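Local coordinates for proximal thread matrix protein 1 (Mytilus galloprovincialis, PDB 4CN9), which serves as a collagen-binding, zinc-containing matrix protein of the mussel byssus, built around two von Willebrand factor type A domains, at residues A[48-52]-A[238-244]; A[191-197]-A[213-217]; A[301-305]-A[330-334]. One frame throughout, in Å; residues are numbered along the deposited sequence.

Contact 1 (A[48-52]-A[238-244]); sequences EECDV and IDLACEV. With ZN (zinc ion), chain D.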
loop_
_atom_site.group_PDB
_atom_site.type_symbol
_atom_site.label_atom_id
_atom_site.label_comp_id
_atom_site.label_asym_id
_atom_site.label_seq_id
_atom_site.Cartn_x
_atom_site.Cartn_y
_atom_site.Cartn_z
ATOM N N GLU A 48 -5.608 15.900 14.779
ATOM C CA GLU A 48 -6.140 16.298 13.482
ATOM C C GLU A 48 -7.485 15.756 13.100
ATOM O O GLU A 48 -8.093 14.955 13.805
ATOM C CB GLU A 48 -5.195 16.058 12.314
ATOM C CG GLU A 48 -4.066 15.131 12.472
ATOM C CD GLU A 48 -2.905 15.677 11.686
ATOM O OE1 GLU A 48 -2.327 16.679 12.142
ATOM O OE2 GLU A 48 -2.604 15.157 10.594
ATOM N N GLU A 49 -7.922 16.256 11.951
ATOM C CA GLU A 49 -9.197 15.927 11.361
ATOM C C GLU A 49 -9.017 15.608 9.886
ATOM O O GLU A 49 -7.999 15.938 9.267
ATOM C CB GLU A 49 -10.169 17.098 11.496
ATOM C CG GLU A 49 -9.802 18.313 10.659
ATOM C CD GLU A 49 -10.645 19.538 10.984
ATOM O OE1 GLU A 49 -11.044 19.699 12.155
ATOM O OE2 GLU A 49 -10.901 20.343 10.064
ATOM N N CYS A 50 -10.035 14.959 9.347
ATOM C CA CYS A 50 -10.107 14.630 7.948
ATOM C C CYS A 50 -11.474 15.086 7.485
ATOM O O CYS A 50 -12.481 14.757 8.112
ATOM C CB CYS A 50 -9.962 13.123 7.769
ATOM S SG CYS A 50 -10.022 12.597 6.058
ATOM N N ASP A 51 -11.512 15.852 6.404
ATOM C CA ASP A 51 -12.765 16.421 5.905
ATOM C C ASP A 51 -13.348 15.564 4.768
ATOM O O ASP A 51 -14.400 15.875 4.213
ATOM C CB ASP A 51 -12.552 17.866 5.409
ATOM C CG ASP A 51 -11.999 18.801 6.488
ATOM O OD1 ASP A 51 -12.111 18.521 7.699
ATOM O OD2 ASP A 51 -11.424 19.843 6.123
ATOM N N VAL A 52 -12.660 14.475 4.442
ATOM C CA VAL A 52 -13.038 13.619 3.321
ATOM C C VAL A 52 -14.342 12.887 3.597
ATOM O O VAL A 52 -14.571 12.445 4.714
ATOM C CB VAL A 52 -11.922 12.593 3.021
ATOM C CG1 VAL A 52 -12.326 11.654 1.881
ATOM C CG2 VAL A 52 -10.625 13.319 2.659
ATOM N N ILE A 238 -5.317 8.744 11.180
ATOM C CA ILE A 238 -6.088 9.744 10.474
ATOM C C ILE A 238 -5.351 10.204 9.214
ATOM O O ILE A 238 -5.972 10.438 8.186
ATOM C CB ILE A 238 -6.379 10.968 11.365
ATOM C CG1 ILE A 238 -7.169 10.545 12.609
ATOM C CG2 ILE A 238 -7.114 12.034 10.571
ATOM C CD1 ILE A 238 -8.425 9.737 12.320
ATOM N N ASP A 239 -4.029 10.337 9.309
ATOM C CA ASP A 239 -3.216 10.737 8.161
ATOM C C ASP A 239 -3.348 9.739 7.024
ATOM O O ASP A 239 -3.468 10.131 5.867
ATOM C CB ASP A 239 -1.739 10.861 8.549
ATOM C CG ASP A 239 -1.456 12.097 9.389
ATOM O OD1 ASP A 239 -2.322 12.995 9.437
ATOM O OD2 ASP A 239 -0.368 12.168 9.992
ATOM N N LEU A 240 -3.308 8.450 7.360
ATOM C CA LEU A 240 -3.469 7.392 6.354
ATOM C C LEU A 240 -4.902 7.302 5.841
ATOM O O LEU A 240 -5.127 7.054 4.650
ATOM C CB LEU A 240 -3.038 6.041 6.924
ATOM C CG LEU A 240 -1.570 5.874 7.309
ATOM C CD1 LEU A 240 -1.394 4.715 8.284
ATOM C CD2 LEU A 240 -0.726 5.649 6.061
ATOM N N ALA A 241 -5.878 7.493 6.728
ATOM C CA ALA A 241 -7.284 7.436 6.325
ATOM C C ALA A 241 -7.603 8.577 5.385
ATOM O O ALA A 241 -8.469 8.453 4.519
ATOM C CB ALA A 241 -8.197 7.503 7.535
ATOM N N CYS A 242 -6.899 9.695 5.558
ATOM C CA CYS A 242 -7.170 10.882 4.767
ATOM C C CYS A 242 -6.257 10.966 3.543
ATOM O O CYS A 242 -6.244 11.978 2.849
ATOM C CB CYS A 242 -6.985 12.141 5.624
ATOM S SG CYS A 242 -8.250 13.391 5.365
ATOM N N GLU A 243 -5.474 9.916 3.305
ATOM C CA GLU A 243 -4.645 9.835 2.114
ATOM C C GLU A 243 -5.531 9.432 0.938
ATOM O O GLU A 243 -6.125 8.365 0.943
ATOM C CB GLU A 243 -3.533 8.809 2.322
ATOM C CG GLU A 243 -2.481 8.765 1.226
ATOM C CD GLU A 243 -1.475 9.906 1.312
ATOM O OE1 GLU A 243 -1.526 10.689 2.283
ATOM O OE2 GLU A 243 -0.626 10.014 0.408
ATOM N N VAL A 244 -5.655 10.295 -0.061
ATOM C CA VAL A 244 -6.473 9.945 -1.214
ATOM C C VAL A 244 -5.581 9.556 -2.379
ATOM O O VAL A 244 -4.763 10.344 -2.843
ATOM C CB VAL A 244 -7.426 11.075 -1.618
ATOM C CG1 VAL A 244 -8.247 10.658 -2.831
ATOM C CG2 VAL A 244 -8.341 11.432 -0.451
HETATM ZN ZN ZN D . -10.943 20.294 8.097
HETATM O O HOH W 1 -11.139 22.308 7.555
HETATM O O HOH W 2 -12.758 21.288 8.322
#
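A disulfide joins C50 to C242, its SG atoms 2.1 Å apart and its chi3 of 89° close to the relaxed right-angled value. The S-S bond pins the start of the modelled chain, just before strand 54-61, to the point where helix 234-241 ends, since C242 is the first residue there to leave helical angles.

Apolar contacts flank the sulfurs. V52 CG2 rests 3.6 Å from C242 SG, and I238 CG2 lies 4.1 Å from C50 CB.

Residues 48-49 and 243-244 are in the outer strands of a small antiparallel sheet, with strand 439-447, from near the C-terminus, between them.

The metal bonds use the other side of the arm, because the CB atoms of E49 and D51 point away from 238-244 while that of C50 points toward it. E49 binds zinc through OE2 alone at 2.0 Å. D51 chelates with OD1 at 2.2 Å and OD2 at 2.1 Å; H446 and two waters complete the site, and T89 hydrogen-bonds D51 OD1.

Among the charged groups, E48 OE2 approaches D239 OD1 to 2.5 Å with the carboxylate planes 67° apart, and K235 forms a salt bridge with D239 OD2.

Contact 2 (A[191-197]-A[213-217]); sequences KAEGVTV and QIATM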
loop_
_atom_site.group_PDB
_atom_site.type_symbol
_atom_site.label_atom_id
_atom_site.label_comp_id
_atom_site.label_asym_id
_atom_site.label_seq_id
_atom_site.Cartn_x
_atom_site.Cartn_y
_atom_site.Cartn_z
ATOM N N LYS A 191 -9.646 -4.982 -1.338
ATOM C CA LYS A 191 -8.937 -3.830 -1.874
ATOM C C LYS A 191 -9.248 -3.646 -3.366
ATOM O O LYS A 191 -9.242 -2.524 -3.866
ATOM C CB LYS A 191 -7.427 -3.945 -1.609
ATOM C CG LYS A 191 -7.061 -3.821 -0.125
ATOM C CD LYS A 191 -5.536 -3.895 0.154
ATOM C CE LYS A 191 -4.991 -5.286 -0.039
ATOM N NZ LYS A 191 -3.529 -5.387 0.225
ATOM N N ALA A 192 -9.544 -4.740 -4.064
ATOM C CA ALA A 192 -9.881 -4.661 -5.489
ATOM C C ALA A 192 -11.166 -3.855 -5.707
ATOM O O ALA A 192 -11.418 -3.375 -6.806
ATOM C CB ALA A 192 -10.017 -6.066 -6.089
ATOM N N GLU A 193 -11.966 -3.698 -4.653
ATOM C CA GLU A 193 -13.220 -2.958 -4.738
ATOM C C GLU A 193 -13.043 -1.481 -4.432
ATOM O O GLU A 193 -14.019 -0.766 -4.256
ATOM C CB GLU A 193 -14.258 -3.568 -3.791
ATOM C CG GLU A 193 -14.655 -4.990 -4.175
ATOM C CD GLU A 193 -15.872 -5.503 -3.415
ATOM O OE1 GLU A 193 -16.311 -4.824 -2.461
ATOM O OE2 GLU A 193 -16.393 -6.588 -3.777
ATOM N N GLY A 194 -11.797 -1.028 -4.367
ATOM C CA GLY A 194 -11.493 0.360 -4.067
ATOM C C GLY A 194 -11.605 0.668 -2.579
ATOM O O GLY A 194 -12.107 1.720 -2.196
ATOM N N VAL A 195 -11.158 -0.262 -1.739
ATOM C CA VAL A 195 -11.175 -0.056 -0.297
ATOM C C VAL A 195 -9.750 0.167 0.218
ATOM O O VAL A 195 -8.827 -0.593 -0.102
ATOM C CB VAL A 195 -11.838 -1.246 0.428
ATOM C CG1 VAL A 195 -11.827 -1.040 1.943
ATOM C CG2 VAL A 195 -13.263 -1.464 -0.086
ATOM N N THR A 196 -9.574 1.214 1.004
ATOM C CA THR A 196 -8.314 1.441 1.709
ATOM C C THR A 196 -8.325 0.604 2.979
ATOM O O THR A 196 -9.324 0.601 3.701
ATOM C CB THR A 196 -8.143 2.921 2.115
ATOM O OG1 THR A 196 -8.205 3.753 0.956
ATOM C CG2 THR A 196 -6.809 3.153 2.817
ATOM N N VAL A 197 -7.225 -0.097 3.254
ATOM C CA VAL A 197 -7.117 -0.903 4.452
ATOM C C VAL A 197 -5.935 -0.456 5.336
ATOM O O VAL A 197 -4.778 -0.411 4.901
ATOM C CB VAL A 197 -7.003 -2.398 4.111
ATOM C CG1 VAL A 197 -6.971 -3.227 5.370
ATOM C CG2 VAL A 197 -8.164 -2.828 3.214
ATOM N N GLN A 213 0.611 -7.679 4.350
ATOM C CA GLN A 213 -0.025 -8.233 3.163
ATOM C C GLN A 213 -1.478 -7.752 3.055
ATOM O O GLN A 213 -1.981 -7.541 1.955
ATOM C CB GLN A 213 -0.034 -9.760 3.208
ATOM C CG GLN A 213 1.317 -10.445 3.236
ATOM C CD GLN A 213 1.193 -11.966 3.136
ATOM O OE1 GLN A 213 0.758 -12.636 4.082
ATOM N NE2 GLN A 213 1.553 -12.513 1.977
ATOM N N ILE A 214 -2.133 -7.589 4.204
ATOM C CA ILE A 214 -3.544 -7.178 4.284
ATOM C C ILE A 214 -3.764 -5.706 3.964
ATOM O O ILE A 214 -4.671 -5.356 3.210
ATOM C CB ILE A 214 -4.108 -7.482 5.697
ATOM C CG1 ILE A 214 -4.237 -8.993 5.885
ATOM C CG2 ILE A 214 -5.456 -6.832 5.903
ATOM C CD1 ILE A 214 -4.405 -9.432 7.325
ATOM N N ALA A 215 -2.925 -4.849 4.538
ATOM C CA ALA A 215 -3.050 -3.409 4.382
ATOM C C ALA A 215 -2.808 -2.952 2.930
ATOM O O ALA A 215 -2.265 -3.693 2.099
ATOM C CB ALA A 215 -2.090 -2.700 5.340
ATOM N N THR A 216 -3.231 -1.732 2.633
ATOM C CA THR A 216 -3.079 -1.152 1.293
ATOM C C THR A 216 -1.604 -1.120 0.857
ATOM O O THR A 216 -1.287 -1.450 -0.288
ATOM C CB THR A 216 -3.704 0.244 1.249
ATOM O OG1 THR A 216 -5.130 0.118 1.378
ATOM C CG2 THR A 216 -3.370 0.975 -0.067
ATOM N N MET A 217 -0.738 -0.674 1.761
ATOM C CA MET A 217 0.709 -0.754 1.577
ATOM C C MET A 217 1.328 -1.074 2.931
ATOM O O MET A 217 0.667 -0.953 3.966
ATOM C CB MET A 217 1.281 0.555 1.010
ATOM C CG MET A 217 0.684 0.985 -0.324
ATOM S SD MET A 217 1.637 2.250 -1.217
ATOM C CE MET A 217 2.115 3.325 0.117
HETATM O O HOH W 3 -2.264 -3.644 -1.542
HETATM O O HOH W 4 -6.300 -0.586 -1.050
#
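T216 and V197 are joined by two hydrogen bonds that close a small ring. The backbone N of V197 donates to T216 OG1 at 2.8 Å and almost straight, at 175°; T216 N returns a bond to V197 O at 3.0 Å. With chi1 at -68°, OG1 sits beside the backbone N of its own residue, and a single threonine can therefore offer both an acceptor and a donor to one strand residue. The hydroxyl also meets a water, which donates a further bond to V195 O.

K191 runs alongside T216, its CD 3.9 Å from T216 CA. Its ammonium group gathers the carbonyls at the end of helix 208-214: NZ donates to A215 O at 2.8 Å and to Q213 O at 3.2 Å, with a weak bond to I214 O. The approach to A215 O is from above the carbonyl plane, 52° out of it. A second water accepts from NZ and donates to T216 O. A positive charge placed here probably gains from the partial negative charge of the helix C-terminus.

V197 adds the apolar part, with CG1 3.9 Å from I214 CG2.

The contact joins strand 195-202 to the end of helix 208-214, two elements of the beta-alpha-beta unit completed by strand 221-224, and K191 adds the end of helix 183-192. I214 also packs on helices 142-153 and 183-192, and T196 makes backbone bonds to strand 166-173.

Contact 3 (A[301-305]-A[330-334]); sequences TFADR and PSIIG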
loop_
_atom_site.group_PDB
_atom_site.type_symbol
_atom_site.label_atom_id
_atom_site.label_comp_id
_atom_site.label_asym_id
_atom_site.label_seq_id
_atom_site.Cartn_x
_atom_site.Cartn_y
_atom_site.Cartn_z
ATOM N N THR A 301 20.637 1.648 -13.663
ATOM C CA THR A 301 20.830 0.245 -13.961
ATOM C C THR A 301 21.760 -0.396 -12.937
ATOM O O THR A 301 22.552 0.299 -12.272
ATOM C CB THR A 301 21.391 0.032 -15.376
ATOM O OG1 THR A 301 22.621 0.735 -15.516
ATOM C CG2 THR A 301 20.418 0.533 -16.416
ATOM N N PHE A 302 21.659 -1.716 -12.811
ATOM C CA PHE A 302 22.519 -2.460 -11.897
ATOM C C PHE A 302 23.030 -3.757 -12.507
ATOM O O PHE A 302 22.342 -4.408 -13.281
ATOM C CB PHE A 302 21.842 -2.706 -10.547
ATOM C CG PHE A 302 20.511 -3.400 -10.634
ATOM C CD1 PHE A 302 20.438 -4.786 -10.622
ATOM C CD2 PHE A 302 19.333 -2.671 -10.698
ATOM C CE1 PHE A 302 19.219 -5.434 -10.697
ATOM C CE2 PHE A 302 18.103 -3.306 -10.769
ATOM C CZ PHE A 302 18.043 -4.686 -10.778
ATOM N N ALA A 303 24.283 -4.070 -12.197
ATOM C CA ALA A 303 24.880 -5.352 -12.536
ATOM C C ALA A 303 25.680 -5.719 -11.298
ATOM O O ALA A 303 25.087 -5.977 -10.264
ATOM C CB ALA A 303 25.737 -5.251 -13.775
ATOM N N ASP A 304 27.004 -5.713 -11.348
ATOM C CA ASP A 304 27.744 -5.899 -10.091
ATOM C C ASP A 304 27.563 -4.700 -9.164
ATOM O O ASP A 304 27.570 -4.847 -7.946
ATOM C CB ASP A 304 29.230 -6.149 -10.333
ATOM C CG ASP A 304 29.847 -5.130 -11.232
ATOM O OD1 ASP A 304 29.180 -4.696 -12.210
ATOM O OD2 ASP A 304 30.999 -4.740 -10.939
ATOM N N ARG A 305 27.412 -3.510 -9.745
ATOM C CA ARG A 305 27.187 -2.289 -8.963
ATOM C C ARG A 305 26.086 -1.508 -9.656
ATOM O O ARG A 305 25.421 -2.065 -10.524
ATOM C CB ARG A 305 28.480 -1.465 -8.865
ATOM C CG ARG A 305 29.605 -2.149 -8.064
ATOM C CD ARG A 305 29.266 -2.268 -6.587
ATOM N NE ARG A 305 30.358 -2.867 -5.789
ATOM C CZ ARG A 305 30.470 -4.162 -5.477
ATOM N NH1 ARG A 305 29.580 -5.048 -5.902
ATOM N NH2 ARG A 305 31.490 -4.578 -4.732
ATOM N N PRO A 330 24.234 -3.002 -21.865
ATOM C CA PRO A 330 24.344 -3.948 -20.751
ATOM C C PRO A 330 25.788 -4.165 -20.331
ATOM O O PRO A 330 26.709 -3.883 -21.085
ATOM C CB PRO A 330 23.738 -5.230 -21.310
ATOM C CG PRO A 330 23.898 -5.119 -22.801
ATOM C CD PRO A 330 23.934 -3.664 -23.148
ATOM N N SER A 331 25.972 -4.658 -19.116
ATOM C CA SER A 331 27.283 -4.975 -18.593
ATOM C C SER A 331 27.728 -6.348 -19.085
ATOM O O SER A 331 26.911 -7.167 -19.496
ATOM C CB SER A 331 27.223 -4.959 -17.066
ATOM O OG SER A 331 28.460 -5.335 -16.500
ATOM N N ILE A 332 29.023 -6.619 -19.030
ATOM C CA ILE A 332 29.493 -7.968 -19.328
ATOM C C ILE A 332 29.574 -8.813 -18.048
ATOM O O ILE A 332 29.915 -9.990 -18.092
ATOM C CB ILE A 332 30.845 -7.956 -20.092
ATOM C CG1 ILE A 332 31.925 -7.228 -19.296
ATOM C CG2 ILE A 332 30.667 -7.288 -21.444
ATOM C CD1 ILE A 332 33.298 -7.303 -19.938
ATOM N N ILE A 333 29.238 -8.210 -16.911
ATOM C CA ILE A 333 29.231 -8.918 -15.634
ATOM C C ILE A 333 27.866 -9.530 -15.383
ATOM O O ILE A 333 26.842 -8.885 -15.610
ATOM C CB ILE A 333 29.524 -7.964 -14.454
ATOM C CG1 ILE A 333 30.729 -7.073 -14.770
ATOM C CG2 ILE A 333 29.731 -8.752 -13.157
ATOM C CD1 ILE A 333 32.018 -7.829 -14.954
ATOM N N GLY A 334 27.853 -10.767 -14.908
ATOM C CA GLY A 334 26.615 -11.445 -14.570
ATOM C C GLY A 334 26.366 -11.460 -13.069
ATOM O O GLY A 334 26.460 -12.495 -12.419
#
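The carbonyl oxygen of D304 is gripped by two side chains, R305 NH1 at 2.9 Å and N374 ND2, while the D304 carboxylate faces I333 of the other segment. Here the turn between strands 295-302 and 306-310 of the second von Willebrand factor type A domain meets the loop linking helices 318-327 and 338-349. A backbone bond from A303 N to R305 O, 2.8 Å long, tightens that turn. R305 keeps the accepting oxygen only 11° out of its guanidinium plane but approaches from above the carbonyl plane; R305 also touches a crystal neighbour, so its pose may owe something to the lattice.

The opposing loop is shaped by an ST turn: S331 OG accepts from I333 N at 3.0 Å and 166°. Its backbone binds A261, while I333 O makes a weak hydrogen bond to S262 OG. A261 and S262 follow D260 in a sequence resembling the D-x-S-x-S start of a MIDAS motif, which places the contact beside that loop.

Across the contact the meeting is by van der Waals touch. With chi1 at 51°, the D304 CG lies between its backbone N and carbonyl carbon, which brings OD1 to 3.8 Å from I333 CG1; I333 CG2 meets D304 CB at 3.9 Å. A303 CB and S331 CB approach end on, 3.6 Å apart.

In the fold
All three contacts are partly buried, but contact 2 lies nearest the middle of the chain, its centre about 7 Å from the chain's centre, against about 16 Å for contact 1 and 30 Å for contact 3, the most peripheral. They share no helix or strand. Contact 2 is nested in the long loop that contact 1 closes, their nearest atoms about 5 Å apart; contact 3 follows in the second domain, across the chain's centre from contact 1. The chemistry differs accordingly: covalent and metal bonds fix the start of the modelled chain at contact 1, direct hydrogen bonds join strand and helix ends at contact 2, and two peripheral loops merely touch at contact 3.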